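Local coordinates for beta-ketoacyl synthase (Burkholderia phymatum, PDB 4EWG), which probably catalyses the condensation step of fatty-acid synthesis as a 3-oxoacyl-[acyl-carrier-protein] synthase, at residues S21-K31 against W350-W360; W155-P163 against N181-L191. All blocks are in the same frame, centred on the assembly; numbering follows the deposited sequence.

Interaction 1: S21-K31 against W350-W360; sequences SRWDEIEAALK and WWTIEMMKRNW
W23 is a knob in a hole formed by W351, E354, M355 and R358. With CG anti to the backbone N (chi1 172°), its indole leaves helix 23-32 and lies over the side chain of E354, whose CB stands 3.4 Å from the centroid of the six-membered ring in a CH-pi contact; E27 CB backs the opposite face. The CZ3 edge of the same indole points into the face of W351, the two planes 71° apart in an edge-to-face pair. I26 adds a branched, apolar group to the same face of W351, its CG2 resting 3.7 Å from the centroid of the six-membered ring. Toward the surface, R358 holds its guanidinium tilted over the pyrrole side of W23, with CD1 of the indole over its centre, 3.3 Å from CZ; the long, flat side chain can cover an aromatic and still carry its charge to an acid.

In the thiolase-type fold of this synthase, helix 344-358 rests on strands 8-16 and 299-303, and residues 23-31 cross residues 350-358 almost perpendicularly, at -83°. One broad tryptophan is well suited to fill such a crossing.

A second shell of polar bonds fixes these groups. Buried E354 takes W350 NE1 on OE2 at 2.9 Å and R358 NH1 on OE1, also at 2.9 Å; NH1 additionally bonds the E354 backbone O, which sets the arginine's rotation. W23 NE1 donates to E27 OE1 (2.9 Å) within its own helix, while OE2 of that glutamate receives K31 NZ. K31 then passes its methylenes obliquely across W360, CG reaching CZ2 at 3.3 Å, with an off-centre cation-pi contact from NZ. A Schellman motif at N359 turns the chain, so that W360 comes back against L30 and K31.

Interaction 2: W155-P163 against N181-L191; sequences WDLKGRIVP and NIAMGKQTLML
R160 reaches N181 through two bends: CG stands between the backbone N and the carbonyl carbon (chi1 38°), the crowded position, and the chain turns again at chi3 (67°). This carries NH1 to N181 OD1 at 2.7 Å, almost along the C=O axis of the amide, whose plane is steeply turned (74°) from the guanidinium. The methylenes of K186 lie over one guanidinium face, CD 3.5 Å from NH2. Q187, bent at chi2, brings OE1 to the backbone N of R160 at 3.1 Å; the N-H arrives from above the amide plane. A long amide suits this place, because its NE2 also donates to G103 O. G159, with no side chain, lets its CA come within 3.5 Å of Q187 OE1.

Beside the polar cluster the contact turns apolar: V162 CG2 meets M190 CE at 3.9 Å, and L157 touches L191 through their CD1 atoms.

Opposing charge for R160 comes from the other subunit, where E180 forms a salt bridge with NH1 and a weak, long ion pair with K186 NZ. Strand 161-163, helix 170-183 and strand 189-196 make a beta-alpha-beta crossover, and strand 105-110 lies between its two parallel strands, bonding R160 and V162 through V107 while L157 and L191 pack toward it.

How the interactions relate
The two contacts lie apart, their centres about 27 Å from each other and their nearest atoms about 12 Å, with interaction 2 nested in the chain between the segments of interaction 1. They share no helix or strand. Interaction 1 joins two helices remote in sequence, and its tryptophan-rich centre is buried while its charged rim, R358 and K31, faces solvent, with no other subunit touching it. Interaction 2 links neighbouring parts of one crossover, is almost wholly buried, and lies at the dimer interface. Interaction 1 has no hydrogen bonds between its segments and relies mainly on ring contacts, with one long ion pair, whereas interaction 2 uses direct hydrogen bonds, with an arginine whose counter-charge is supplied by the second subunit.

Interaction 1: S21-K31 against W350-W360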
loop_
_atom_site.group_PDB
_atom_site.type_symbol
_atom_site.label_atom_id
_atom_site.label_comp_id
_atom_site.label_asym_id
_atom_site.label_seq_id
_atom_site.Cartn_x
_atom_site.Cartn_y
_atom_site.Cartn_z
ATOM N N SER A 21 8.252 23.268 -10.635
ATOM C CA SER A 21 6.824 22.964 -10.448
ATOM C C SER A 21 5.908 23.426 -11.561
ATOM O O SER A 21 5.044 22.673 -11.983
ATOM C CB SER A 21 6.315 23.495 -9.149
ATOM O OG SER A 21 6.709 22.605 -8.114
ATOM N N ARG A 22 6.079 24.627 -12.058
ATOM C CA ARG A 22 5.188 25.107 -13.125
ATOM C C ARG A 22 5.545 24.442 -14.448
ATOM O O ARG A 22 6.715 24.198 -14.724
ATOM C CB ARG A 22 5.302 26.607 -13.306
ATOM C CG ARG A 22 4.997 27.453 -12.083
ATOM C CD ARG A 22 5.561 28.840 -12.296
ATOM N NE ARG A 22 5.041 29.488 -13.509
ATOM C CZ ARG A 22 3.858 30.126 -13.597
ATOM N NH1 ARG A 22 3.023 30.177 -12.557
ATOM N NH2 ARG A 22 3.494 30.716 -14.744
ATOM N N TRP A 23 4.532 24.144 -15.260
ATOM C CA TRP A 23 4.764 23.463 -16.518
ATOM C C TRP A 23 5.603 24.298 -17.454
ATOM O O TRP A 23 6.499 23.771 -18.102
ATOM C CB TRP A 23 3.472 23.073 -17.205
ATOM C CG TRP A 23 3.794 22.553 -18.556
ATOM C CD1 TRP A 23 3.636 23.202 -19.782
ATOM C CD2 TRP A 23 4.470 21.312 -18.858
ATOM N NE1 TRP A 23 4.123 22.443 -20.787
ATOM C CE2 TRP A 23 4.636 21.281 -20.295
ATOM C CE3 TRP A 23 4.909 20.239 -18.105
ATOM C CZ2 TRP A 23 5.233 20.222 -20.939
ATOM C CZ3 TRP A 23 5.512 19.165 -18.763
ATOM C CH2 TRP A 23 5.660 19.153 -20.150
ATOM N N ASP A 24 5.344 25.609 -17.496
ATOM C CA ASP A 24 6.083 26.509 -18.384
ATOM C C ASP A 24 7.587 26.477 -18.103
ATOM O O ASP A 24 8.381 26.442 -19.007
ATOM C CB ASP A 24 5.495 27.967 -18.400
ATOM C CG ASP A 24 5.614 28.703 -17.050
ATOM O OD1 ASP A 24 5.951 28.087 -16.021
ATOM O OD2 ASP A 24 5.360 29.926 -17.021
ATOM N N GLU A 25 7.946 26.457 -16.834
ATOM C CA GLU A 25 9.320 26.298 -16.364
ATOM C C GLU A 25 9.888 24.924 -16.793
ATOM O O GLU A 25 11.029 24.813 -17.295
ATOM C CB GLU A 25 9.151 26.417 -14.848
ATOM C CG GLU A 25 10.261 26.721 -13.872
ATOM C CD GLU A 25 9.626 27.113 -12.497
ATOM O OE1 GLU A 25 8.954 26.254 -11.788
ATOM O OE2 GLU A 25 9.730 28.312 -12.164
ATOM N N ILE A 26 9.084 23.879 -16.624
ATOM C CA ILE A 26 9.499 22.521 -16.980
ATOM C C ILE A 26 9.659 22.370 -18.496
ATOM O O ILE A 26 10.649 21.812 -18.972
ATOM C CB ILE A 26 8.498 21.481 -16.439
ATOM C CG1 ILE A 26 8.537 21.470 -14.895
ATOM C CG2 ILE A 26 8.818 20.087 -16.983
ATOM C CD1 ILE A 26 7.287 20.931 -14.201
ATOM N N GLU A 27 8.691 22.880 -19.255
ATOM C CA GLU A 27 8.786 22.890 -20.728
ATOM C C GLU A 27 10.094 23.533 -21.203
ATOM O O GLU A 27 10.784 22.979 -22.057
ATOM C CB GLU A 27 7.589 23.614 -21.378
ATOM C CG GLU A 27 7.434 23.346 -22.884
ATOM C CD GLU A 27 6.282 24.093 -23.511
ATOM O OE1 GLU A 27 5.169 24.063 -22.968
ATOM O OE2 GLU A 27 6.498 24.702 -24.579
ATOM N N ALA A 28 10.438 24.678 -20.632
ATOM C CA ALA A 28 11.669 25.380 -21.013
ATOM C C ALA A 28 12.890 24.490 -20.742
ATOM O O ALA A 28 13.787 24.389 -21.569
ATOM C CB ALA A 28 11.772 26.723 -20.277
ATOM N N ALA A 29 12.885 23.785 -19.610
ATOM C CA ALA A 29 13.975 22.872 -19.286
ATOM C C ALA A 29 14.031 21.696 -20.267
ATOM O O ALA A 29 15.074 21.403 -20.822
ATOM C CB ALA A 29 13.853 22.366 -17.864
ATOM N N LEU A 30 12.907 21.036 -20.480
ATOM C CA LEU A 30 12.854 19.970 -21.452
ATOM C C LEU A 30 13.441 20.481 -22.763
ATOM O O LEU A 30 14.384 19.885 -23.315
ATOM C CB LEU A 30 11.430 19.482 -21.655
ATOM C CG LEU A 30 10.766 18.712 -20.507
ATOM C CD1 LEU A 30 9.302 18.433 -20.844
ATOM C CD2 LEU A 30 11.504 17.417 -20.196
ATOM N N LYS A 31 12.939 21.617 -23.230
ATOM C CA LYS A 31 13.418 22.188 -24.493
ATOM C C LYS A 31 14.905 22.450 -24.508
ATOM O O LYS A 31 15.540 22.258 -25.523
ATOM C CB LYS A 31 12.696 23.501 -24.825
ATOM C CG LYS A 31 11.373 23.251 -25.497
ATOM C CD LYS A 31 10.752 24.483 -26.110
ATOM C CE LYS A 31 9.490 24.061 -26.849
ATOM N NZ LYS A 31 8.482 25.143 -26.848
ATOM N N TRP A 350 1.534 13.041 -15.449
ATOM C CA TRP A 350 1.327 14.503 -15.499
ATOM C C TRP A 350 1.969 15.078 -16.749
ATOM O O TRP A 350 1.290 15.690 -17.578
ATOM C CB TRP A 350 1.903 15.098 -14.218
ATOM C CG TRP A 350 2.093 16.585 -14.199
ATOM C CD1 TRP A 350 1.420 17.520 -14.929
ATOM C CD2 TRP A 350 2.987 17.336 -13.337
ATOM N NE1 TRP A 350 1.883 18.786 -14.640
ATOM C CE2 TRP A 350 2.822 18.729 -13.684
ATOM C CE3 TRP A 350 3.941 16.992 -12.396
ATOM C CZ2 TRP A 350 3.536 19.717 -13.083
ATOM C CZ3 TRP A 350 4.660 18.002 -11.796
ATOM C CH2 TRP A 350 4.462 19.331 -12.125
ATOM N N TRP A 351 3.280 14.858 -16.903
ATOM C CA TRP A 351 4.020 15.428 -18.038
ATOM C C TRP A 351 3.539 14.886 -19.348
ATOM O O TRP A 351 3.503 15.621 -20.322
ATOM C CB TRP A 351 5.504 15.206 -17.871
ATOM C CG TRP A 351 6.074 16.027 -16.718
ATOM C CD1 TRP A 351 5.364 16.716 -15.749
ATOM C CD2 TRP A 351 7.461 16.237 -16.385
ATOM N NE1 TRP A 351 6.194 17.313 -14.881
ATOM C CE2 TRP A 351 7.474 17.048 -15.204
ATOM C CE3 TRP A 351 8.657 15.844 -16.940
ATOM C CZ2 TRP A 351 8.642 17.450 -14.607
ATOM C CZ3 TRP A 351 9.848 16.237 -16.323
ATOM C CH2 TRP A 351 9.835 17.032 -15.181
ATOM N N THR A 352 3.145 13.607 -19.391
ATOM C CA THR A 352 2.569 13.027 -20.608
ATOM C C THR A 352 1.257 13.745 -21.029
ATOM O O THR A 352 1.025 13.944 -22.207
ATOM C CB THR A 352 2.332 11.508 -20.459
ATOM O OG1 THR A 352 3.586 10.881 -20.292
ATOM C CG2 THR A 352 1.655 10.906 -21.669
ATOM N N ILE A 353 0.420 14.115 -20.062
ATOM C CA ILE A 353 -0.809 14.860 -20.350
ATOM C C ILE A 353 -0.493 16.298 -20.807
ATOM O O ILE A 353 -1.110 16.805 -21.737
ATOM C CB ILE A 353 -1.752 14.902 -19.150
ATOM C CG1 ILE A 353 -2.303 13.510 -18.840
ATOM C CG2 ILE A 353 -2.935 15.805 -19.428
ATOM C CD1 ILE A 353 -2.982 13.449 -17.499
ATOM N N GLU A 354 0.491 16.916 -20.181
ATOM C CA GLU A 354 0.930 18.243 -20.584
ATOM C C GLU A 354 1.461 18.238 -22.021
ATOM O O GLU A 354 1.152 19.127 -22.805
ATOM C CB GLU A 354 2.024 18.772 -19.662
ATOM C CG GLU A 354 1.621 18.875 -18.207
ATOM C CD GLU A 354 0.829 20.129 -17.869
ATOM O OE1 GLU A 354 0.050 20.613 -18.715
ATOM O OE2 GLU A 354 0.985 20.621 -16.724
ATOM N N MET A 355 2.237 17.215 -22.369
ATOM C CA MET A 355 2.758 17.100 -23.701
ATOM C C MET A 355 1.634 16.837 -24.693
ATOM O O MET A 355 1.579 17.464 -25.758
ATOM C CB MET A 355 3.790 16.000 -23.744
ATOM C CG MET A 355 5.045 16.364 -22.976
ATOM S SD MET A 355 6.389 15.195 -23.232
ATOM C CE MET A 355 5.668 13.721 -22.516
ATOM N N MET A 356 0.722 15.944 -24.341
ATOM C CA MET A 356 -0.436 15.652 -25.195
ATOM C C MET A 356 -1.242 16.886 -25.488
ATOM O O MET A 356 -1.619 17.089 -26.613
ATOM C CB MET A 356 -1.361 14.595 -24.563
ATOM C CG MET A 356 -2.669 14.393 -25.319
ATOM S SD MET A 356 -3.616 12.964 -24.800
ATOM C CE MET A 356 -4.420 13.518 -23.302
ATOM N N LYS A 357 -1.500 17.713 -24.470
ATOM C CA LYS A 357 -2.291 18.954 -24.672
ATOM C C LYS A 357 -1.643 19.887 -25.653
ATOM O O LYS A 357 -2.329 20.657 -26.320
ATOM C CB LYS A 357 -2.495 19.721 -23.380
ATOM C CG LYS A 357 -3.575 19.154 -22.465
ATOM C CD LYS A 357 -3.452 19.716 -21.052
ATOM C CE LYS A 357 -4.063 21.100 -20.918
ATOM N NZ LYS A 357 -3.594 21.813 -19.687
ATOM N N ARG A 358 -0.322 19.820 -25.772
ATOM C CA ARG A 358 0.394 20.774 -26.601
ATOM C C ARG A 358 0.936 20.217 -27.895
ATOM O O ARG A 358 1.646 20.917 -28.617
ATOM C CB ARG A 358 1.506 21.386 -25.778
ATOM C CG ARG A 358 0.950 22.096 -24.572
ATOM C CD ARG A 358 2.051 22.634 -23.677
ATOM N NE ARG A 358 1.492 23.450 -22.599
ATOM C CZ ARG A 358 0.833 22.978 -21.536
ATOM N NH1 ARG A 358 0.600 21.664 -21.365
ATOM N NH2 ARG A 358 0.402 23.819 -20.624
ATOM N N ASN A 359 0.567 18.986 -28.238
ATOM C CA ASN A 359 1.091 18.335 -29.456
ATOM C C ASN A 359 2.615 18.298 -29.566
ATOM O O ASN A 359 3.187 18.348 -30.686
ATOM C CB ASN A 359 0.510 19.010 -30.714
ATOM C CG ASN A 359 -0.985 18.811 -30.843
ATOM O OD1 ASN A 359 -1.567 17.927 -30.219
ATOM N ND2 ASN A 359 -1.613 19.639 -31.656
ATOM N N TRP A 360 3.276 18.193 -28.412
ATOM C CA TRP A 360 4.726 18.374 -28.332
ATOM C C TRP A 360 5.312 17.339 -27.423
ATOM O O TRP A 360 4.997 17.284 -26.228
ATOM C CB TRP A 360 4.998 19.767 -27.829
ATOM C CG TRP A 360 6.428 20.147 -27.771
ATOM C CD1 TRP A 360 7.175 20.813 -28.748
ATOM C CD2 TRP A 360 7.337 19.947 -26.650
ATOM N NE1 TRP A 360 8.460 21.010 -28.324
ATOM C CE2 TRP A 360 8.621 20.509 -27.060
ATOM C CE3 TRP A 360 7.222 19.369 -25.379
ATOM C CZ2 TRP A 360 9.739 20.476 -26.230
ATOM C CZ3 TRP A 360 8.357 19.342 -24.548
ATOM C CH2 TRP A 360 9.582 19.884 -24.963
#

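Interaction 2: W155-P163 against N181-L191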
loop_
_atom_site.group_PDB
_atom_site.type_symbol
_atom_site.label_atom_id
_atom_site.label_comp_id
_atom_site.label_asym_id
_atom_site.label_seq_id
_atom_site.Cartn_x
_atom_site.Cartn_y
_atom_site.Cartn_z
ATOM N N TRP A 155 -5.645 18.002 4.547
ATOM C CA TRP A 155 -6.889 18.694 4.188
ATOM C C TRP A 155 -8.062 18.117 4.906
ATOM O O TRP A 155 -9.202 18.295 4.522
ATOM C CB TRP A 155 -7.093 18.676 2.676
ATOM C CG TRP A 155 -6.149 19.656 1.959
ATOM C CD1 TRP A 155 -6.347 20.994 1.724
ATOM C CD2 TRP A 155 -4.857 19.373 1.413
ATOM N NE1 TRP A 155 -5.277 21.541 1.068
ATOM C CE2 TRP A 155 -4.352 20.627 0.865
ATOM C CE3 TRP A 155 -4.073 18.251 1.344
ATOM C CZ2 TRP A 155 -3.126 20.717 0.265
ATOM C CZ3 TRP A 155 -2.842 18.357 0.753
ATOM C CH2 TRP A 155 -2.380 19.573 0.212
ATOM N N ASP A 156 -7.778 17.414 5.987
ATOM C CA ASP A 156 -8.820 16.904 6.816
ATOM C C ASP A 156 -9.764 16.014 6.038
ATOM O O ASP A 156 -10.962 15.979 6.314
ATOM C CB ASP A 156 -9.595 18.108 7.381
ATOM C CG ASP A 156 -10.398 17.762 8.535
ATOM O OD1 ASP A 156 -9.795 17.430 9.567
ATOM O OD2 ASP A 156 -11.651 17.817 8.448
ATOM N N LEU A 157 -9.237 15.284 5.064
ATOM C CA LEU A 157 -10.089 14.502 4.160
ATOM C C LEU A 157 -10.630 13.271 4.885
ATOM O O LEU A 157 -10.006 12.766 5.812
ATOM C CB LEU A 157 -9.330 14.094 2.904
ATOM C CG LEU A 157 -8.723 15.240 2.084
ATOM C CD1 LEU A 157 -7.909 14.655 0.902
ATOM C CD2 LEU A 157 -9.797 16.182 1.596
ATOM N N LYS A 158 -11.828 12.838 4.482
ATOM C CA LYS A 158 -12.543 11.801 5.193
ATOM C C LYS A 158 -12.980 10.688 4.275
ATOM O O LYS A 158 -13.775 9.859 4.658
ATOM C CB LYS A 158 -13.738 12.406 5.988
ATOM C CG LYS A 158 -13.281 13.330 7.125
ATOM C CD LYS A 158 -14.387 14.211 7.745
ATOM C CE LYS A 158 -13.807 15.406 8.528
ATOM N NZ LYS A 158 -13.517 16.568 7.626
ATOM N N GLY A 159 -12.403 10.647 3.070
ATOM C CA GLY A 159 -12.636 9.579 2.131
ATOM C C GLY A 159 -11.699 8.405 2.353
ATOM O O GLY A 159 -10.933 8.348 3.331
ATOM N N ARG A 160 -11.745 7.439 1.448
ATOM C CA ARG A 160 -10.937 6.234 1.620
ATOM C C ARG A 160 -9.497 6.525 1.277
ATOM O O ARG A 160 -9.209 7.371 0.417
ATOM C CB ARG A 160 -11.469 5.033 0.863
ATOM C CG ARG A 160 -12.042 5.300 -0.503
ATOM C CD ARG A 160 -12.296 4.001 -1.276
ATOM N NE ARG A 160 -13.351 3.192 -0.688
ATOM C CZ ARG A 160 -13.735 1.989 -1.148
ATOM N NH1 ARG A 160 -13.141 1.443 -2.196
ATOM N NH2 ARG A 160 -14.722 1.329 -0.559
ATOM N N ILE A 161 -8.587 5.881 2.024
ATOM C CA ILE A 161 -7.160 5.934 1.768
ATOM C C ILE A 161 -6.775 4.597 1.096
ATOM O O ILE A 161 -7.030 3.496 1.630
ATOM C CB ILE A 161 -6.330 6.241 3.057
ATOM C CG1 ILE A 161 -6.596 7.673 3.551
ATOM C CG2 ILE A 161 -4.840 6.096 2.789
ATOM C CD1 ILE A 161 -6.011 8.020 4.932
ATOM N N VAL A 162 -6.240 4.720 -0.122
ATOM C CA VAL A 162 -5.753 3.623 -0.874
ATOM C C VAL A 162 -4.221 3.716 -0.891
ATOM O O VAL A 162 -3.633 4.450 -1.663
ATOM C CB VAL A 162 -6.281 3.653 -2.313
ATOM C CG1 VAL A 162 -5.817 2.396 -3.040
ATOM C CG2 VAL A 162 -7.807 3.809 -2.323
ATOM N N PRO A 163 -3.576 2.947 -0.048
ATOM C CA PRO A 163 -2.115 3.046 0.039
ATOM C C PRO A 163 -1.571 2.311 -1.146
ATOM O O PRO A 163 -1.976 1.175 -1.362
ATOM C CB PRO A 163 -1.801 2.373 1.399
ATOM C CG PRO A 163 -2.908 1.404 1.592
ATOM C CD PRO A 163 -4.118 1.894 0.831
ATOM N N ASN A 181 -11.763 3.472 -8.227
ATOM C CA ASN A 181 -12.622 3.871 -7.112
ATOM C C ASN A 181 -13.693 4.882 -7.545
ATOM O O ASN A 181 -14.866 4.754 -7.164
ATOM C CB ASN A 181 -11.782 4.413 -5.941
ATOM C CG ASN A 181 -11.266 3.312 -5.034
ATOM O OD1 ASN A 181 -12.000 2.794 -4.210
ATOM N ND2 ASN A 181 -9.997 2.976 -5.165
ATOM N N ILE A 182 -13.313 5.858 -8.372
ATOM C CA ILE A 182 -14.300 6.865 -8.866
ATOM C C ILE A 182 -15.239 6.233 -9.873
ATOM O O ILE A 182 -16.447 6.388 -9.781
ATOM C CB ILE A 182 -13.609 8.088 -9.496
ATOM C CG1 ILE A 182 -12.695 8.757 -8.453
ATOM C CG2 ILE A 182 -14.641 9.072 -10.066
ATOM C CD1 ILE A 182 -11.949 9.984 -8.943
ATOM N N ALA A 183 -14.695 5.483 -10.812
ATOM C CA ALA A 183 -15.513 4.790 -11.814
ATOM C C ALA A 183 -16.598 3.943 -11.170
ATOM O O ALA A 183 -17.747 3.870 -11.664
ATOM C CB ALA A 183 -14.638 3.902 -12.699
ATOM N N MET A 184 -16.220 3.292 -10.084
ATOM C CA MET A 184 -17.055 2.351 -9.364
ATOM C C MET A 184 -18.015 3.072 -8.387
ATOM O O MET A 184 -18.855 2.454 -7.786
ATOM C CB MET A 184 -16.111 1.380 -8.640
ATOM C CG MET A 184 -16.687 0.123 -8.056
ATOM S SD MET A 184 -15.402 -0.976 -7.288
ATOM C CE MET A 184 -16.229 -1.321 -5.724
ATOM N N GLY A 185 -17.898 4.392 -8.269
ATOM C CA GLY A 185 -18.821 5.186 -7.459
ATOM C C GLY A 185 -18.506 5.274 -5.987
ATOM O O GLY A 185 -19.319 5.743 -5.224
ATOM N N LYS A 186 -17.305 4.870 -5.568
ATOM C CA LYS A 186 -16.974 4.874 -4.122
ATOM C C LYS A 186 -16.595 6.242 -3.606
ATOM O O LYS A 186 -16.769 6.530 -2.445
ATOM C CB LYS A 186 -15.843 3.876 -3.827
ATOM C CG LYS A 186 -16.258 2.425 -4.018
ATOM C CD LYS A 186 -17.258 2.056 -2.905
ATOM C CE LYS A 186 -18.393 1.162 -3.369
ATOM N NZ LYS A 186 -18.028 -0.242 -3.512
ATOM N N GLN A 187 -16.046 7.068 -4.502
ATOM C CA GLN A 187 -15.599 8.393 -4.183
ATOM C C GLN A 187 -15.899 9.280 -5.366
ATOM O O GLN A 187 -15.861 8.826 -6.517
ATOM C CB GLN A 187 -14.079 8.384 -3.935
ATOM C CG GLN A 187 -13.649 7.666 -2.687
ATOM C CD GLN A 187 -14.062 8.375 -1.417
ATOM O OE1 GLN A 187 -14.221 7.730 -0.394
ATOM N NE2 GLN A 187 -14.253 9.712 -1.471
ATOM N N THR A 188 -16.183 10.539 -5.087
ATOM C CA THR A 188 -16.428 11.522 -6.132
ATOM C C THR A 188 -15.119 12.085 -6.640
ATOM O O THR A 188 -14.989 12.409 -7.809
ATOM C CB THR A 188 -17.264 12.698 -5.622
ATOM O OG1 THR A 188 -18.529 12.220 -5.158
ATOM C CG2 THR A 188 -17.501 13.710 -6.722
ATOM N N LEU A 189 -14.154 12.226 -5.738
ATOM C CA LEU A 189 -12.860 12.795 -6.050
ATOM C C LEU A 189 -11.782 11.988 -5.387
ATOM O O LEU A 189 -12.022 11.344 -4.390
ATOM C CB LEU A 189 -12.785 14.234 -5.517
ATOM C CG LEU A 189 -13.675 15.219 -6.276
ATOM C CD1 LEU A 189 -14.684 15.924 -5.325
ATOM C CD2 LEU A 189 -12.816 16.187 -7.097
ATOM N N MET A 190 -10.580 12.042 -5.946
ATOM C CA MET A 190 -9.398 11.401 -5.361
ATOM C C MET A 190 -8.181 12.243 -5.681
ATOM O O MET A 190 -8.025 12.728 -6.825
ATOM C CB MET A 190 -9.160 9.985 -5.929
ATOM C CG MET A 190 -10.181 8.917 -5.542
ATOM S SD MET A 190 -10.197 8.495 -3.785
ATOM C CE MET A 190 -8.828 7.316 -3.625
ATOM N N LEU A 191 -7.334 12.446 -4.675
ATOM C CA LEU A 191 -5.944 12.829 -4.911
ATOM C C LEU A 191 -5.168 11.529 -5.169
ATOM O O LEU A 191 -5.267 10.584 -4.393
ATOM C CB LEU A 191 -5.363 13.541 -3.703
ATOM C CG LEU A 191 -6.096 14.859 -3.339
ATOM C CD1 LEU A 191 -5.450 15.433 -2.114
ATOM C CD2 LEU A 191 -6.118 15.867 -4.508
HETATM O O HOH W 1 -15.111 4.943 0.092
#